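Local coordinates for protein TIR domain-containing adapter molecule 1 (Homo sapiens, PDB 4BSX) that acts as an adaptor in Toll-like receptor signalling in innate immunity, inducing interferon-beta, and probably activates NF-kappa-B, with a link to apoptosis, at residues D16-A21 with H104-E109; P12-I17 with H47-L52. The protein carries 2 engineered substitutions. One frame throughout, in Å; residues are numbered along the deposited sequence.

Contact 1 (D16-A21 with H104-E109); sequences DILGAA and HLLAEE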
loop_
_atom_site.group_PDB
_atom_site.type_symbol
_atom_site.label_atom_id
_atom_site.label_comp_id
_atom_site.label_asym_id
_atom_site.label_seq_id
_atom_site.Cartn_x
_atom_site.Cartn_y
_atom_site.Cartn_z
ATOM N N ASP A 16 5.992 9.131 -2.962
ATOM C CA ASP A 16 6.956 10.208 -2.726
ATOM C C ASP A 16 7.931 9.856 -1.614
ATOM O O ASP A 16 9.111 10.191 -1.657
ATOM C CB ASP A 16 6.251 11.527 -2.410
ATOM C CG ASP A 16 5.576 12.149 -3.652
ATOM O OD1 ASP A 16 6.099 11.961 -4.765
ATOM O OD2 ASP A 16 4.522 12.799 -3.515
ATOM N N ILE A 17 7.413 9.190 -0.602
ATOM C CA ILE A 17 8.223 8.725 0.513
ATOM C C ILE A 17 9.300 7.747 0.052
ATOM O O ILE A 17 10.446 7.853 0.475
ATOM C CB ILE A 17 7.355 8.094 1.553
ATOM C CG1 ILE A 17 6.564 9.197 2.263
ATOM C CG2 ILE A 17 8.211 7.362 2.584
ATOM C CD1 ILE A 17 5.404 8.691 3.073
ATOM N N LEU A 18 8.904 6.807 -0.805
ATOM C CA LEU A 18 9.821 5.918 -1.502
ATOM C C LEU A 18 10.842 6.710 -2.323
ATOM O O LEU A 18 12.064 6.486 -2.218
ATOM C CB LEU A 18 9.013 4.949 -2.382
ATOM C CG LEU A 18 8.179 3.891 -1.609
ATOM C CD1 LEU A 18 7.549 2.868 -2.535
ATOM C CD2 LEU A 18 8.992 3.140 -0.564
ATOM N N GLY A 19 10.364 7.652 -3.131
ATOM C CA GLY A 19 11.262 8.490 -3.902
ATOM C C GLY A 19 12.309 9.127 -3.005
ATOM O O GLY A 19 13.511 9.129 -3.338
ATOM N N ALA A 20 11.877 9.642 -1.853
ATOM C CA ALA A 20 12.798 10.371 -0.969
ATOM C C ALA A 20 13.762 9.489 -0.158
ATOM O O ALA A 20 14.597 10.029 0.588
ATOM C CB ALA A 20 12.022 11.256 -0.002
ATOM N N ALA A 21 13.633 8.164 -0.250
ATOM C CA ALA A 21 14.405 7.296 0.665
ATOM C C ALA A 21 15.857 7.074 0.198
ATOM O O ALA A 21 16.707 6.699 0.998
ATOM C CB ALA A 21 13.717 5.967 0.875
ATOM N N HIS A 104 1.955 1.525 7.357
ATOM C CA HIS A 104 2.479 0.805 8.472
ATOM C C HIS A 104 3.911 0.320 8.162
ATOM O O HIS A 104 4.808 0.495 8.971
ATOM C CB HIS A 104 1.594 -0.369 8.826
ATOM C CG HIS A 104 2.248 -1.313 9.758
ATOM N ND1 HIS A 104 2.592 -0.956 11.045
ATOM C CD2 HIS A 104 2.672 -2.587 9.587
ATOM C CE1 HIS A 104 3.168 -1.986 11.640
ATOM N NE2 HIS A 104 3.234 -2.987 10.776
ATOM N N LEU A 105 4.102 -0.297 6.995
ATOM C CA LEU A 105 5.420 -0.761 6.566
ATOM C C LEU A 105 6.382 0.419 6.448
ATOM O O LEU A 105 7.531 0.337 6.928
ATOM C CB LEU A 105 5.353 -1.566 5.245
ATOM C CG LEU A 105 4.322 -2.720 5.312
ATOM C CD1 LEU A 105 4.058 -3.432 3.948
ATOM C CD2 LEU A 105 4.719 -3.705 6.356
ATOM N N LEU A 106 5.929 1.520 5.852
ATOM C CA LEU A 106 6.812 2.669 5.709
ATOM C C LEU A 106 7.315 3.192 7.079
ATOM O O LEU A 106 8.509 3.503 7.238
ATOM C CB LEU A 106 6.137 3.772 4.920
ATOM C CG LEU A 106 5.848 3.476 3.450
ATOM C CD1 LEU A 106 5.056 4.633 2.863
ATOM C CD2 LEU A 106 7.125 3.251 2.674
ATOM N N ALA A 107 6.418 3.284 8.067
ATOM C CA ALA A 107 6.814 3.736 9.405
ATOM C C ALA A 107 7.734 2.758 10.137
ATOM O O ALA A 107 8.603 3.181 10.905
ATOM C CB ALA A 107 5.597 4.000 10.250
ATOM N N GLU A 108 7.536 1.462 9.906
ATOM C CA GLU A 108 8.389 0.415 10.480
ATOM C C GLU A 108 9.802 0.456 9.880
ATOM O O GLU A 108 10.758 0.091 10.516
ATOM C CB GLU A 108 7.784 -0.972 10.228
ATOM C CG GLU A 108 6.507 -1.258 11.014
ATOM C CD GLU A 108 6.812 -1.748 12.405
ATOM O OE1 GLU A 108 7.251 -2.921 12.520
ATOM O OE2 GLU A 108 6.641 -0.959 13.376
ATOM N N GLU A 109 9.915 0.880 8.637
ATOM C CA GLU A 109 11.204 1.020 8.006
ATOM C C GLU A 109 11.774 2.373 8.354
ATOM O O GLU A 109 12.859 2.732 7.905
ATOM C CB GLU A 109 11.084 0.876 6.485
ATOM C CG GLU A 109 10.742 -0.573 6.037
ATOM C CD GLU A 109 11.768 -1.608 6.497
ATOM O OE1 GLU A 109 12.914 -1.245 6.837
ATOM O OE2 GLU A 109 11.440 -2.797 6.546
#
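A small, wholly apolar helix-to-helix contact joins the last turn of helix 11-19 to the last turn of helix 96-108: Ile17 and Leu18 on one side meet Leu106 on the other. The backbones stay well apart, with Ile17 CA and Leu106 CA 8.1 Å from each other, and branched side chains fill the interval. The CB of Leu106 is directed at helix 11-19, and its two methyls divide between the partners. Leu106 CD1 lies 4.1 Å from Ile17 CD1 and almost as near to Ile17 CG2, the side chains meeting at a slant. Leu106 CD2 touches Leu18 CD2 at 3.7 Å, the two leucines lying roughly at right angles. The contact is a largely buried seam in the all-helical N-terminal domain of TRIF, a fold resembling the IFIT proteins, and it brings the first helix against one more than 80 residues further along the chain. In Ile17, CG2 stands opposite the backbone N (chi1 -72°), and the extended second torsion (165°) carries CD1 out to the same leucine methyl. Leu18 begins off to one side and only its end bends in; its side chain also touches Leu46 and Val50 of helix 43-53 and Leu26 of helix 23-33. Cys112, in the loop after helix 96-108, packs on both Ile17 and Leu106.

Contact 2 (P12-I17 with H47-L52); sequences PSAFDI and HAMVLL
The selenomethionine at Met49 lies across the ring of Phe15 at about a right angle and covers one of its faces, where helix 11-19 crosses helix 43-53. The methyl end is the part most nearly centred: Met49 CE stands 4.0 Å from the centroid of the Phe15 ring and 11° off its normal, a CH-pi contact. The selenium is farther off, with Met49 SE 4.9 Å from the same centroid and tilted further from the normal, so the Met-aromatic contact is a distant one. Nearer its own backbone, the Met49 chain passes the far end of the ring, where Met49 CG comes to 3.5 Å from Phe15 CZ. A bend at the last torsion (chi3 57°) turns CE back over the ring, and there Met49 CE also meets Ala14 CB at 3.9 Å. Leu52, one turn after Met49, approaches the ring at its edge, near the ring plane, with Leu52 CD1 4.1 Å from Phe15 CZ. The segment axes cross at -62° and approach to 10.3 Å, a span bridged chiefly by Phe15 and Met49. Trp80 stacks on Phe15 as well, tying the ring to a residue just beyond helix 71-79. With Phe15 cut back to an alanine, the Met49 methyl is likely to lose the ring face it rests on and a gap to open beside Leu52. The contact rests mainly on dispersion and the CH-pi contact of the methyl, the selenium, in place of sulfur, probably adding little at its distance; with no polar side chain taking part, the fit probably depends on shape and on the ring face.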
loop_
_atom_site.group_PDB
_atom_site.type_symbol
_atom_site.label_atom_id
_atom_site.label_comp_id
_atom_site.label_asym_id
_atom_site.label_seq_id
_atom_site.Cartn_x
_atom_site.Cartn_y
_atom_site.Cartn_z
ATOM N N PRO A 12 -0.214 8.528 -3.724
ATOM C CA PRO A 12 0.877 9.355 -4.283
ATOM C C PRO A 12 1.920 9.774 -3.239
ATOM O O PRO A 12 3.102 9.864 -3.552
ATOM C CB PRO A 12 0.149 10.612 -4.831
ATOM C CG PRO A 12 -1.285 10.228 -4.985
ATOM C CD PRO A 12 -1.553 9.130 -3.955
ATOM N N SER A 13 1.489 10.051 -2.014
ATOM C CA SER A 13 2.442 10.437 -0.972
ATOM C C SER A 13 3.338 9.272 -0.548
ATOM O O SER A 13 4.476 9.491 -0.231
ATOM C CB SER A 13 1.764 11.013 0.265
ATOM O OG SER A 13 1.347 12.339 0.023
ATOM N N ALA A 14 2.799 8.055 -0.529
ATOM C CA ALA A 14 3.598 6.879 -0.246
ATOM C C ALA A 14 4.641 6.717 -1.345
ATOM O O ALA A 14 5.790 6.401 -1.066
ATOM C CB ALA A 14 2.728 5.628 -0.151
ATOM N N PHE A 15 4.263 6.923 -2.598
ATOM C CA PHE A 15 5.265 6.875 -3.686
ATOM C C PHE A 15 6.387 7.969 -3.475
ATOM O O PHE A 15 7.604 7.769 -3.759
ATOM C CB PHE A 15 4.571 7.059 -5.034
ATOM C CG PHE A 15 4.064 5.777 -5.696
ATOM C CD1 PHE A 15 4.944 4.867 -6.267
ATOM C CD2 PHE A 15 2.705 5.546 -5.829
ATOM C CE1 PHE A 15 4.463 3.726 -6.925
ATOM C CE2 PHE A 15 2.218 4.397 -6.479
ATOM C CZ PHE A 15 3.098 3.497 -7.032
ATOM N N ASP A 16 5.992 9.131 -2.962
ATOM C CA ASP A 16 6.956 10.208 -2.726
ATOM C C ASP A 16 7.931 9.856 -1.614
ATOM O O ASP A 16 9.111 10.191 -1.657
ATOM C CB ASP A 16 6.251 11.527 -2.410
ATOM C CG ASP A 16 5.576 12.149 -3.652
ATOM O OD1 ASP A 16 6.099 11.961 -4.765
ATOM O OD2 ASP A 16 4.522 12.799 -3.515
ATOM N N ILE A 17 7.413 9.190 -0.602
ATOM C CA ILE A 17 8.223 8.725 0.513
ATOM C C ILE A 17 9.300 7.747 0.052
ATOM O O ILE A 17 10.446 7.853 0.475
ATOM C CB ILE A 17 7.355 8.094 1.553
ATOM C CG1 ILE A 17 6.564 9.197 2.263
ATOM C CG2 ILE A 17 8.211 7.362 2.584
ATOM C CD1 ILE A 17 5.404 8.691 3.073
ATOM N N HIS A 47 6.238 -4.009 -2.532
ATOM C CA HIS A 47 7.381 -4.516 -3.307
ATOM C C HIS A 47 7.275 -3.989 -4.742
ATOM O O HIS A 47 8.255 -3.526 -5.351
ATOM C CB HIS A 47 7.374 -6.055 -3.253
ATOM C CG HIS A 47 8.338 -6.711 -4.183
ATOM N ND1 HIS A 47 9.705 -6.677 -3.990
ATOM C CD2 HIS A 47 8.128 -7.437 -5.307
ATOM C CE1 HIS A 47 10.297 -7.307 -4.988
ATOM N NE2 HIS A 47 9.365 -7.789 -5.792
ATOM N N ALA A 48 6.061 -4.028 -5.270
ATOM C CA ALA A 48 5.818 -3.622 -6.669
ATOM C C ALA A 48 6.021 -2.117 -6.865
ATOM O O ALA A 48 6.575 -1.671 -7.884
ATOM C CB ALA A 48 4.386 -4.039 -7.116
HETATM N N MSE A 49 5.536 -1.332 -5.901
HETATM C CA MSE A 49 5.677 0.145 -5.922
HETATM C C MSE A 49 7.150 0.521 -5.820
HETATM O O MSE A 49 7.626 1.467 -6.488
HETATM C CB MSE A 49 4.882 0.771 -4.784
HETATM C CG MSE A 49 3.347 0.659 -4.974
HETATM SE SE MSE A 49 2.330 1.044 -3.313
HETATM C CE MSE A 49 2.894 2.816 -2.832
ATOM N N VAL A 50 7.881 -0.226 -4.993
ATOM C CA VAL A 50 9.356 -0.057 -4.871
ATOM C C VAL A 50 10.026 -0.256 -6.210
ATOM O O VAL A 50 10.809 0.550 -6.620
ATOM C CB VAL A 50 9.951 -1.014 -3.822
ATOM C CG1 VAL A 50 11.487 -1.161 -4.018
ATOM C CG2 VAL A 50 9.631 -0.475 -2.456
ATOM N N LEU A 51 9.670 -1.329 -6.907
ATOM C CA LEU A 51 10.192 -1.596 -8.245
ATOM C C LEU A 51 9.855 -0.471 -9.245
ATOM O O LEU A 51 10.671 -0.075 -10.091
ATOM C CB LEU A 51 9.594 -2.911 -8.740
ATOM C CG LEU A 51 10.076 -4.127 -7.987
ATOM C CD1 LEU A 51 9.252 -5.367 -8.350
ATOM C CD2 LEU A 51 11.537 -4.338 -8.301
ATOM N N LEU A 52 8.628 0.028 -9.167
ATOM C CA LEU A 52 8.198 1.129 -10.022
ATOM C C LEU A 52 9.013 2.384 -9.763
ATOM O O LEU A 52 9.397 3.071 -10.709
ATOM C CB LEU A 52 6.712 1.438 -9.790
ATOM C CG LEU A 52 5.699 0.418 -10.306
ATOM C CD1 LEU A 52 4.305 0.836 -9.924
ATOM C CD2 LEU A 52 5.860 0.274 -11.810
#

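In the fold
Contacts 1 and 2 both start from helix 11-19 and share Asp16 and Ile17 in their ranges, though Ile17 does its touching in contact 1. Helix 11-19 packs against both helix 96-108 and helix 43-53; the contact centres lie about 8 Å apart, on the same side of the chain's centre. The two join directly: Leu106 CD1 of contact 1 is 3.9 Å from Ala14 CB of contact 2, and Leu18 CD1 lies 3.9 Å from Val50 CG2. Ala14 CB touches both the Met49 methyl and Leu106, so one small side chain meets both partner helices. The two contacts thus form adjoining parts of the apolar packing round helix 11-19.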